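Local atomic coordinates of cGAS/DncV-like nucleotidyltransferase in E. coli homolog (Elizabethkingia meningoseptica ATCC 13253 = NBRC 12535, PDB entry 6E0O), a protein that synthesises cyclic dinucleotide second messengers from nucleoside triphosphates in a bacterial antiphage defence system, using magnesium. Residues A[2-14]-A[191-203]. Numbering follows the deposited sequence. Where two conformers were deposited one is given.
Sequences NFSEQQLINWSRP and RMVRILKVVNYRL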
ATOM      1  N   ASN A   2     -14.912 -23.493   1.981  1.00 24.19           N
ATOM      2  CA  ASN A   2     -16.110 -22.823   1.488  1.00 23.39           C
ATOM      3  C   ASN A   2     -15.983 -22.290   0.069  1.00 23.71           C
ATOM      4  O   ASN A   2     -17.011 -22.018  -0.564  1.00 29.17           O
ATOM      5  CB  ASN A   2     -16.483 -21.666   2.419  1.00 22.20           C
ATOM      6  CG  ASN A   2     -16.850 -22.133   3.803  1.00 20.21           C
ATOM      7  OD1 ASN A   2     -17.292 -23.272   3.996  1.00 24.29           O
ATOM      8  ND2 ASN A   2     -16.693 -21.252   4.774  1.00 19.52           N
ATOM      9  N   PHE A   3     -14.770 -22.122  -0.436  1.00 19.89           N
ATOM     10  CA  PHE A   3     -14.545 -21.554  -1.754  1.00 19.82           C
ATOM     11  C   PHE A   3     -13.637 -22.486  -2.531  1.00 19.50           C
ATOM     12  O   PHE A   3     -12.692 -23.054  -1.979  1.00 22.37           O
ATOM     13  CB  PHE A   3     -13.923 -20.164  -1.647  1.00 21.04           C
ATOM     14  CG  PHE A   3     -14.760 -19.201  -0.856  1.00 19.79           C
ATOM     15  CD1 PHE A   3     -15.811 -18.520  -1.449  1.00 22.77           C
ATOM     16  CD2 PHE A   3     -14.520 -19.006   0.486  1.00 17.43           C
ATOM     17  CE1 PHE A   3     -16.590 -17.651  -0.717  1.00 22.68           C
ATOM     18  CE2 PHE A   3     -15.293 -18.136   1.226  1.00 18.13           C
ATOM     19  CZ  PHE A   3     -16.334 -17.460   0.624  1.00 18.96           C
ATOM     20  N   SER A   4     -13.945 -22.650  -3.806  1.00 18.18           N
ATOM     21  CA  SER A   4     -13.216 -23.590  -4.627  1.00 18.57           C
ATOM     22  C   SER A   4     -11.851 -23.023  -5.010  1.00 16.01           C
ATOM     23  O   SER A   4     -11.573 -21.828  -4.873  1.00 16.23           O
ATOM     24  CB  SER A   4     -13.999 -23.860  -5.904  1.00 19.36           C
ATOM     25  OG  SER A   4     -14.007 -22.679  -6.692  1.00 19.57           O
ATOM     26  N   GLU A   5     -10.989 -23.914  -5.504  1.00 16.49           N
ATOM     27  CA  GLU A   5      -9.715 -23.496  -6.072  1.00 15.96           C
ATOM     28  C   GLU A   5      -9.921 -22.393  -7.102  1.00 15.20           C
ATOM     29  O   GLU A   5      -9.212 -21.380  -7.096  1.00 14.90           O
ATOM     30  CB  GLU A   5      -9.027 -24.718  -6.682  1.00 16.97           C
ATOM     31  CG  GLU A   5      -7.700 -24.451  -7.360  1.00 16.75           C
ATOM     32  CD  GLU A   5      -6.522 -24.309  -6.405  1.00 16.47           C
ATOM     33  OE1 GLU A   5      -6.690 -24.467  -5.175  1.00 16.71           O
ATOM     34  OE2 GLU A   5      -5.409 -24.054  -6.903  1.00 16.08           O
ATOM     35  N   GLN A   6     -10.901 -22.568  -7.994  1.00 16.47           N
ATOM     36  CA  GLN A   6     -11.131 -21.570  -9.032  1.00 16.69           C
ATOM     37  C   GLN A   6     -11.577 -20.234  -8.442  1.00 15.27           C
ATOM     38  O   GLN A   6     -11.200 -19.175  -8.948  1.00 15.83           O
ATOM     39  CB  GLN A   6     -12.156 -22.071 -10.044  1.00 17.91           C
ATOM     40  CG  GLN A   6     -12.326 -21.115 -11.206  1.00 21.32           C
ATOM     41  CD  GLN A   6     -11.049 -20.955 -11.998  1.00 24.02           C
ATOM     42  OE1 GLN A   6     -10.462 -21.938 -12.449  1.00 26.98           O
ATOM     43  NE2 GLN A   6     -10.597 -19.714 -12.155  1.00 24.85           N
ATOM     44  N   GLN A   7     -12.406 -20.255  -7.397  1.00 14.82           N
ATOM     45  CA  GLN A   7     -12.814 -18.999  -6.775  0.60 15.34           C
ATOM     46  C   GLN A   7     -11.612 -18.269  -6.187  1.00 15.29           C
ATOM     47  O   GLN A   7     -11.509 -17.041  -6.297  1.00 16.06           O
ATOM     48  CB  GLN A   7     -13.888 -19.258  -5.721  0.60 16.53           C
ATOM     49  CG  GLN A   7     -15.248 -19.628  -6.319  0.60 18.21           C
ATOM     50  CD  GLN A   7     -16.283 -19.988  -5.267  0.60 21.45           C
ATOM     51  OE1 GLN A   7     -16.159 -21.001  -4.579  0.60 20.24           O
ATOM     52  NE2 GLN A   7     -17.317 -19.163  -5.144  0.60 23.62           N
ATOM     53  N   LEU A   8     -10.684 -19.009  -5.572  1.00 14.99           N
ATOM     54  CA  LEU A   8      -9.478 -18.374  -5.046  1.00 14.71           C
ATOM     55  C   LEU A   8      -8.650 -17.780  -6.173  1.00 13.83           C
ATOM     56  O   LEU A   8      -8.108 -16.676  -6.041  1.00 14.61           O
ATOM     57  CB  LEU A   8      -8.638 -19.376  -4.254  1.00 15.07           C
ATOM     58  CG  LEU A   8      -9.264 -19.947  -2.984  1.00 16.29           C
ATOM     59  CD1 LEU A   8      -8.256 -20.863  -2.293  1.00 18.23           C
ATOM     60  CD2 LEU A   8      -9.723 -18.845  -2.053  1.00 15.88           C
ATOM     61  N   ILE A   9      -8.521 -18.504  -7.288  1.00 14.00           N
ATOM     62  CA  ILE A   9      -7.804 -17.960  -8.438  1.00 14.43           C
ATOM     63  C   ILE A   9      -8.451 -16.657  -8.892  1.00 15.32           C
ATOM     64  O   ILE A   9      -7.766 -15.665  -9.166  1.00 14.96           O
ATOM     65  CB  ILE A   9      -7.733 -18.997  -9.574  1.00 14.73           C
ATOM     66  CG1 ILE A   9      -6.864 -20.184  -9.136  1.00 15.96           C
ATOM     67  CG2 ILE A   9      -7.192 -18.352 -10.844  1.00 16.83           C
ATOM     68  CD1 ILE A   9      -6.925 -21.374 -10.074  1.00 17.59           C
ATOM     69  N   ASN A  10      -9.782 -16.636  -8.982  1.00 15.81           N
ATOM     70  CA  ASN A  10     -10.458 -15.418  -9.421  1.00 18.04           C
ATOM     71  C   ASN A  10     -10.168 -14.259  -8.478  1.00 16.31           C
ATOM     72  O   ASN A  10      -9.888 -13.139  -8.924  1.00 16.93           O
ATOM     73  CB  ASN A  10     -11.965 -15.654  -9.524  1.00 19.38           C
ATOM     74  CG  ASN A  10     -12.329 -16.647 -10.609  1.00 25.13           C
ATOM     75  OD1 ASN A  10     -11.514 -16.967 -11.471  1.00 25.78           O
ATOM     76  ND2 ASN A  10     -13.566 -17.131 -10.577  1.00 29.04           N
ATOM     77  N   TRP A  11     -10.219 -14.511  -7.172  1.00 14.51           N
ATOM     78  CA  TRP A  11      -9.952 -13.459  -6.204  1.00 15.10           C
ATOM     79  C   TRP A  11      -8.501 -13.007  -6.211  1.00 15.26           C
ATOM     80  O   TRP A  11      -8.194 -11.934  -5.680  1.00 17.06           O
ATOM     81  CB  TRP A  11     -10.235 -13.963  -4.798  1.00 14.92           C
ATOM     82  CG  TRP A  11     -11.660 -14.004  -4.411  1.00 15.03           C
ATOM     83  CD1 TRP A  11     -12.720 -13.434  -5.057  1.00 18.98           C
ATOM     84  CD2 TRP A  11     -12.188 -14.653  -3.264  1.00 16.41           C
ATOM     85  NE1 TRP A  11     -13.882 -13.686  -4.365  1.00 20.16           N
ATOM     86  CE2 TRP A  11     -13.577 -14.434  -3.258  1.00 18.78           C
ATOM     87  CE3 TRP A  11     -11.615 -15.382  -2.222  1.00 21.35           C
ATOM     88  CZ2 TRP A  11     -14.402 -14.944  -2.263  1.00 22.46           C
ATOM     89  CZ3 TRP A  11     -12.432 -15.881  -1.239  1.00 23.67           C
ATOM     90  CH2 TRP A  11     -13.809 -15.657  -1.259  1.00 22.83           C
ATOM     91  N   SER A  12      -7.601 -13.819  -6.744  1.00 13.97           N
ATOM     92  CA  SER A  12      -6.189 -13.493  -6.731  1.00 13.40           C
ATOM     93  C   SER A  12      -5.792 -12.541  -7.845  1.00 14.04           C
ATOM     94  O   SER A  12      -4.638 -12.112  -7.876  1.00 16.11           O
ATOM     95  CB  SER A  12      -5.359 -14.771  -6.847  1.00 15.24           C
ATOM     96  OG  SER A  12      -5.364 -15.238  -8.180  1.00 15.18           O
ATOM     97  N   ARG A  13      -6.703 -12.217  -8.760  1.00 15.01           N
ATOM     98  CA  ARG A  13      -6.357 -11.393  -9.909  1.00 16.40           C
ATOM     99  C   ARG A  13      -6.435  -9.905  -9.573  1.00 15.37           C
ATOM    100  O   ARG A  13      -7.305  -9.481  -8.812  1.00 18.01           O
ATOM    101  CB  ARG A  13      -7.311 -11.699 -11.064  1.00 19.38           C
ATOM    102  CG  ARG A  13      -7.238 -13.141 -11.559  1.00 23.10           C
ATOM    103  CD  ARG A  13      -5.912 -13.363 -12.267  1.00 33.54           C
ATOM    104  NE  ARG A  13      -5.716 -14.715 -12.789  1.00 42.05           N
ATOM    105  CZ  ARG A  13      -4.987 -15.656 -12.194  1.00 42.70           C
ATOM    106  NH1 ARG A  13      -4.390 -15.421 -11.025  1.00 40.95           N
ATOM    107  NH2 ARG A  13      -4.855 -16.843 -12.773  1.00 40.58           N
ATOM    108  N   PRO A  14      -5.559  -9.086 -10.161  1.00 15.01           N
ATOM    109  CA  PRO A  14      -5.712  -7.633 -10.014  1.00 15.21           C
ATOM    110  C   PRO A  14      -7.011  -7.194 -10.666  1.00 17.32           C
ATOM    111  O   PRO A  14      -7.402  -7.705 -11.718  1.00 19.44           O
ATOM    112  CB  PRO A  14      -4.507  -7.050 -10.763  1.00 18.71           C
ATOM    113  CG  PRO A  14      -3.630  -8.173 -11.096  1.00 18.51           C
ATOM    114  CD  PRO A  14      -4.439  -9.446 -11.046  1.00 15.41           C
ATOM    115  N   ARG A 191      -0.588 -12.740  -5.304  1.00 10.25           N
ATOM    116  CA  ARG A 191      -1.897 -13.371  -5.449  1.00 10.32           C
ATOM    117  C   ARG A 191      -2.511 -13.677  -4.091  1.00 10.53           C
ATOM    118  O   ARG A 191      -3.713 -13.475  -3.893  1.00 10.73           O
ATOM    119  CB  ARG A 191      -1.770 -14.608  -6.336  1.00 10.53           C
ATOM    120  CG  ARG A 191      -1.556 -14.196  -7.769  1.00 11.11           C
ATOM    121  CD  ARG A 191      -1.274 -15.334  -8.698  1.00 12.29           C
ATOM    122  NE  ARG A 191      -0.849 -14.796  -9.987  1.00 13.29           N
ATOM    123  CZ  ARG A 191      -0.512 -15.538 -11.027  1.00 14.29           C
ATOM    124  NH1 ARG A 191      -0.569 -16.856 -10.931  1.00 16.86           N
ATOM    125  NH2 ARG A 191      -0.109 -14.959 -12.144  1.00 15.30           N
ATOM    126  N   MET A 192      -1.692 -14.124  -3.135  1.00 10.98           N
ATOM    127  CA  MET A 192      -2.177 -14.364  -1.781  1.00 10.49           C
ATOM    128  C   MET A 192      -2.518 -13.057  -1.067  1.00 10.18           C
ATOM    129  O   MET A 192      -3.522 -12.986  -0.349  1.00 11.05           O
ATOM    130  CB  MET A 192      -1.132 -15.156  -0.998  1.00 10.73           C
ATOM    131  CG  MET A 192      -0.964 -16.582  -1.507  1.00 11.71           C
ATOM    132  SD  MET A 192      -2.465 -17.580  -1.332  1.00 12.25           S
ATOM    133  CE  MET A 192      -2.628 -18.292  -2.965  1.00 13.88           C
ATOM    134  N   VAL A 193      -1.713 -12.006  -1.268  1.00 10.51           N
ATOM    135  CA  VAL A 193      -2.068 -10.692  -0.734  1.00 10.54           C
ATOM    136  C   VAL A 193      -3.438 -10.278  -1.249  1.00 10.69           C
ATOM    137  O   VAL A 193      -4.299  -9.814  -0.490  1.00 11.62           O
ATOM    138  CB  VAL A 193      -0.999  -9.650  -1.102  1.00 10.51           C
ATOM    139  CG1 VAL A 193      -1.508  -8.229  -0.830  1.00 11.14           C
ATOM    140  CG2 VAL A 193       0.294  -9.903  -0.354  1.00 10.90           C
ATOM    141  N   ARG A 194      -3.654 -10.417  -2.560  1.00 10.40           N
ATOM    142  CA  ARG A 194      -4.931 -10.011  -3.135  1.00 10.96           C
ATOM    143  C   ARG A 194      -6.085 -10.816  -2.548  1.00 10.31           C
ATOM    144  O   ARG A 194      -7.138 -10.254  -2.230  1.00 11.56           O
ATOM    145  CB  ARG A 194      -4.882 -10.103  -4.655  1.00 10.62           C
ATOM    146  CG  ARG A 194      -3.914  -9.105  -5.259  1.00 10.65           C
ATOM    147  CD  ARG A 194      -3.965  -9.171  -6.795  1.00 13.57           C
ATOM    148  NE  ARG A 194      -2.708  -8.740  -7.389  1.00 13.07           N
ATOM    149  CZ  ARG A 194      -1.899  -9.509  -8.115  1.00 12.26           C
ATOM    150  NH1 ARG A 194      -2.203 -10.777  -8.378  1.00 13.32           N
ATOM    151  NH2 ARG A 194      -0.778  -9.000  -8.592  1.00 13.19           N
ATOM    152  N   ILE A 195      -5.921 -12.133  -2.403  1.00 10.73           N
ATOM    153  CA  ILE A 195      -6.990 -12.934  -1.805  1.00 10.54           C
ATOM    154  C   ILE A 195      -7.322 -12.421  -0.410  1.00 11.42           C
ATOM    155  O   ILE A 195      -8.489 -12.270  -0.044  1.00 11.57           O
ATOM    156  CB  ILE A 195      -6.612 -14.425  -1.772  1.00 11.54           C
ATOM    157  CG1 ILE A 195      -6.609 -15.023  -3.171  1.00 11.63           C
ATOM    158  CG2 ILE A 195      -7.578 -15.188  -0.864  1.00 13.03           C
ATOM    159  CD1 ILE A 195      -5.921 -16.375  -3.248  1.00 12.98           C
ATOM    160  N   LEU A 196      -6.296 -12.176   0.400  1.00 10.95           N
ATOM    161  CA  LEU A 196      -6.535 -11.721   1.763  1.00 10.67           C
ATOM    162  C   LEU A 196      -7.137 -10.320   1.803  1.00 11.10           C
ATOM    163  O   LEU A 196      -7.912 -10.020   2.712  1.00 11.89           O
ATOM    164  CB  LEU A 196      -5.253 -11.823   2.588  1.00 11.19           C
ATOM    165  CG  LEU A 196      -4.829 -13.271   2.874  1.00 12.18           C
ATOM    166  CD1 LEU A 196      -3.457 -13.281   3.542  1.00 15.28           C
ATOM    167  CD2 LEU A 196      -5.816 -14.011   3.747  1.00 14.50           C
ATOM    168  N   LYS A 197      -6.801  -9.457   0.837  1.00 11.15           N
ATOM    169  CA  LYS A 197      -7.477  -8.163   0.742  1.00 11.68           C
ATOM    170  C   LYS A 197      -8.953  -8.338   0.400  1.00 11.91           C
ATOM    171  O   LYS A 197      -9.812  -7.630   0.940  1.00 12.87           O
ATOM    172  CB  LYS A 197      -6.770  -7.263  -0.277  1.00 11.59           C
ATOM    173  CG  LYS A 197      -5.406  -6.754   0.200  1.00 12.31           C
ATOM    174  CD  LYS A 197      -4.710  -5.875  -0.829  1.00 13.00           C
ATOM    175  CE  LYS A 197      -5.425  -4.562  -1.056  1.00 14.54           C
ATOM    176  NZ  LYS A 197      -4.587  -3.627  -1.865  1.00 15.56           N
ATOM    177  N   VAL A 198      -9.274  -9.268  -0.501  1.00 12.12           N
ATOM    178  CA  VAL A 198     -10.676  -9.554  -0.799  1.00 12.69           C
ATOM    179  C   VAL A 198     -11.402 -10.012   0.460  1.00 12.13           C
ATOM    180  O   VAL A 198     -12.504  -9.546   0.768  1.00 13.28           O
ATOM    181  CB  VAL A 198     -10.782 -10.605  -1.913  1.00 12.96           C
ATOM    182  CG1 VAL A 198     -12.204 -11.166  -1.994  1.00 14.40           C
ATOM    183  CG2 VAL A 198     -10.361 -10.019  -3.243  1.00 13.44           C
ATOM    184  N   VAL A 199     -10.798 -10.940   1.204  1.00 11.30           N
ATOM    185  CA  VAL A 199     -11.432 -11.424   2.426  1.00 11.36           C
ATOM    186  C   VAL A 199     -11.588 -10.287   3.433  1.00 11.74           C
ATOM    187  O   VAL A 199     -12.618 -10.177   4.109  1.00 13.01           O
ATOM    188  CB  VAL A 199     -10.653 -12.624   2.997  1.00 12.53           C
ATOM    189  CG1 VAL A 199     -11.237 -13.042   4.330  1.00 13.80           C
ATOM    190  CG2 VAL A 199     -10.673 -13.787   2.010  1.00 13.53           C
ATOM    191  N   ASN A 200     -10.567  -9.438   3.555  1.00 12.03           N
ATOM    192  CA  ASN A 200     -10.661  -8.273   4.434  1.00 12.44           C
ATOM    193  C   ASN A 200     -11.881  -7.418   4.089  1.00 12.49           C
ATOM    194  O   ASN A 200     -12.678  -7.067   4.969  1.00 13.20           O
ATOM    195  CB  ASN A 200      -9.368  -7.459   4.333  1.00 12.57           C
ATOM    196  CG  ASN A 200      -9.287  -6.340   5.340  1.00 13.49           C
ATOM    197  OD1 ASN A 200      -9.757  -6.456   6.467  1.00 13.88           O
ATOM    198  ND2 ASN A 200      -8.678  -5.241   4.934  1.00 17.72           N
ATOM    199  N   TYR A 201     -12.052  -7.057   2.813  1.00 12.72           N
ATOM    200  CA  TYR A 201     -13.189  -6.222   2.436  0.55 12.83           C
ATOM    201  C   TYR A 201     -14.513  -6.922   2.726  1.00 13.56           C
ATOM    202  O   TYR A 201     -15.487  -6.287   3.154  1.00 14.93           O
ATOM    203  CB  TYR A 201     -13.101  -5.850   0.958  0.55 15.15           C
ATOM    204  CG  TYR A 201     -12.004  -4.857   0.639  0.55 17.75           C
ATOM    205  CD1 TYR A 201     -11.813  -3.715   1.414  0.55 22.05           C
ATOM    206  CD2 TYR A 201     -11.156  -5.061  -0.437  0.55 18.83           C
ATOM    207  CE1 TYR A 201     -10.808  -2.813   1.123  0.55 25.72           C
ATOM    208  CE2 TYR A 201     -10.152  -4.165  -0.738  0.55 24.73           C
ATOM    209  CZ  TYR A 201      -9.978  -3.045   0.045  0.55 28.56           C
ATOM    210  OH  TYR A 201      -8.972  -2.156  -0.259  0.55 33.07           O
ATOM    211  N   ARG A 202     -14.573  -8.238   2.490  1.00 13.58           N
ATOM    212  CA  ARG A 202     -15.798  -8.983   2.774  1.00 15.23           C
ATOM    213  C   ARG A 202     -16.108  -8.990   4.264  1.00 15.10           C
ATOM    214  O   ARG A 202     -17.263  -8.795   4.665  1.00 15.16           O
ATOM    215  CB  ARG A 202     -15.686 -10.408   2.241  1.00 16.17           C
ATOM    216  CG  ARG A 202     -15.792 -10.480   0.736  1.00 18.92           C
ATOM    217  CD  ARG A 202     -15.349 -11.829   0.193  1.00 20.77           C
ATOM    218  NE  ARG A 202     -15.753 -11.974  -1.198  1.00 25.96           N
ATOM    219  CZ  ARG A 202     -16.742 -12.754  -1.628  1.00 25.18           C
ATOM    220  NH1 ARG A 202     -17.435 -13.511  -0.787  1.00 26.03           N
ATOM    221  NH2 ARG A 202     -17.021 -12.797  -2.917  1.00 26.41           N
ATOM    222  N   LEU A 203     -15.090  -9.212   5.096  1.00 13.97           N
ATOM    223  CA  LEU A 203     -15.290  -9.208   6.538  1.00 13.44           C
ATOM    224  C   LEU A 203     -15.704  -7.829   7.029  1.00 14.10           C
ATOM    225  O   LEU A 203     -16.549  -7.710   7.924  1.00 15.97           O
ATOM    226  CB  LEU A 203     -14.019  -9.674   7.236  1.00 13.80           C
ATOM    227  CG  LEU A 203     -13.637 -11.139   7.033  1.00 13.72           C
ATOM    228  CD1 LEU A 203     -12.232 -11.372   7.555  1.00 14.12           C
ATOM    229  CD2 LEU A 203     -14.629 -12.056   7.728  1.00 17.22           C
TER
HETATM  230  O   HOH W   1     -16.277 -12.293  -5.712  1.00 38.25           O
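Trp11 lays one face of its indole on Val198, whose CG1 stands 3.6 Å from the centroid of the five-membered ring and only 4° off its normal, a CH-pi contact. Val198 directs CG1 there by holding it anti to its own backbone N; being beta-branched, it offers a methyl close to the helix backbone that can sit over the ring. Farther along the indole, CZ2 lies over the centre of the Arg202 guanidinium, 3.3 Å from its CZ, although the two planes are 52° apart. One water accepts from both Trp11 NE1 and Arg202 NH2, linking their polar edges, while Arg202 NH1 bonds to Tyr288 OH. With Ile195 and Val199 completing the hole, Trp11 is a knob in the helix 191-203 surface.

Beyond the indole, Ser12 is small enough to bring its CB within 3.6 Å of Arg191 CB. Ser12 O takes a nearly straight hydrogen bond (2.8 Å) from Arg194 NH1 and lies at the edge of that guanidinium, in its plane; Pro14 CG covers one face of the group, and Asn53 O accepts from Arg194 NE. The axes of 5-11 and 191-203 cross nearly at right angles (95°), a knob-into-hole packing of the N-terminal helix against helix 188-205, which also carries Lys197, a probable GTP-binding residue.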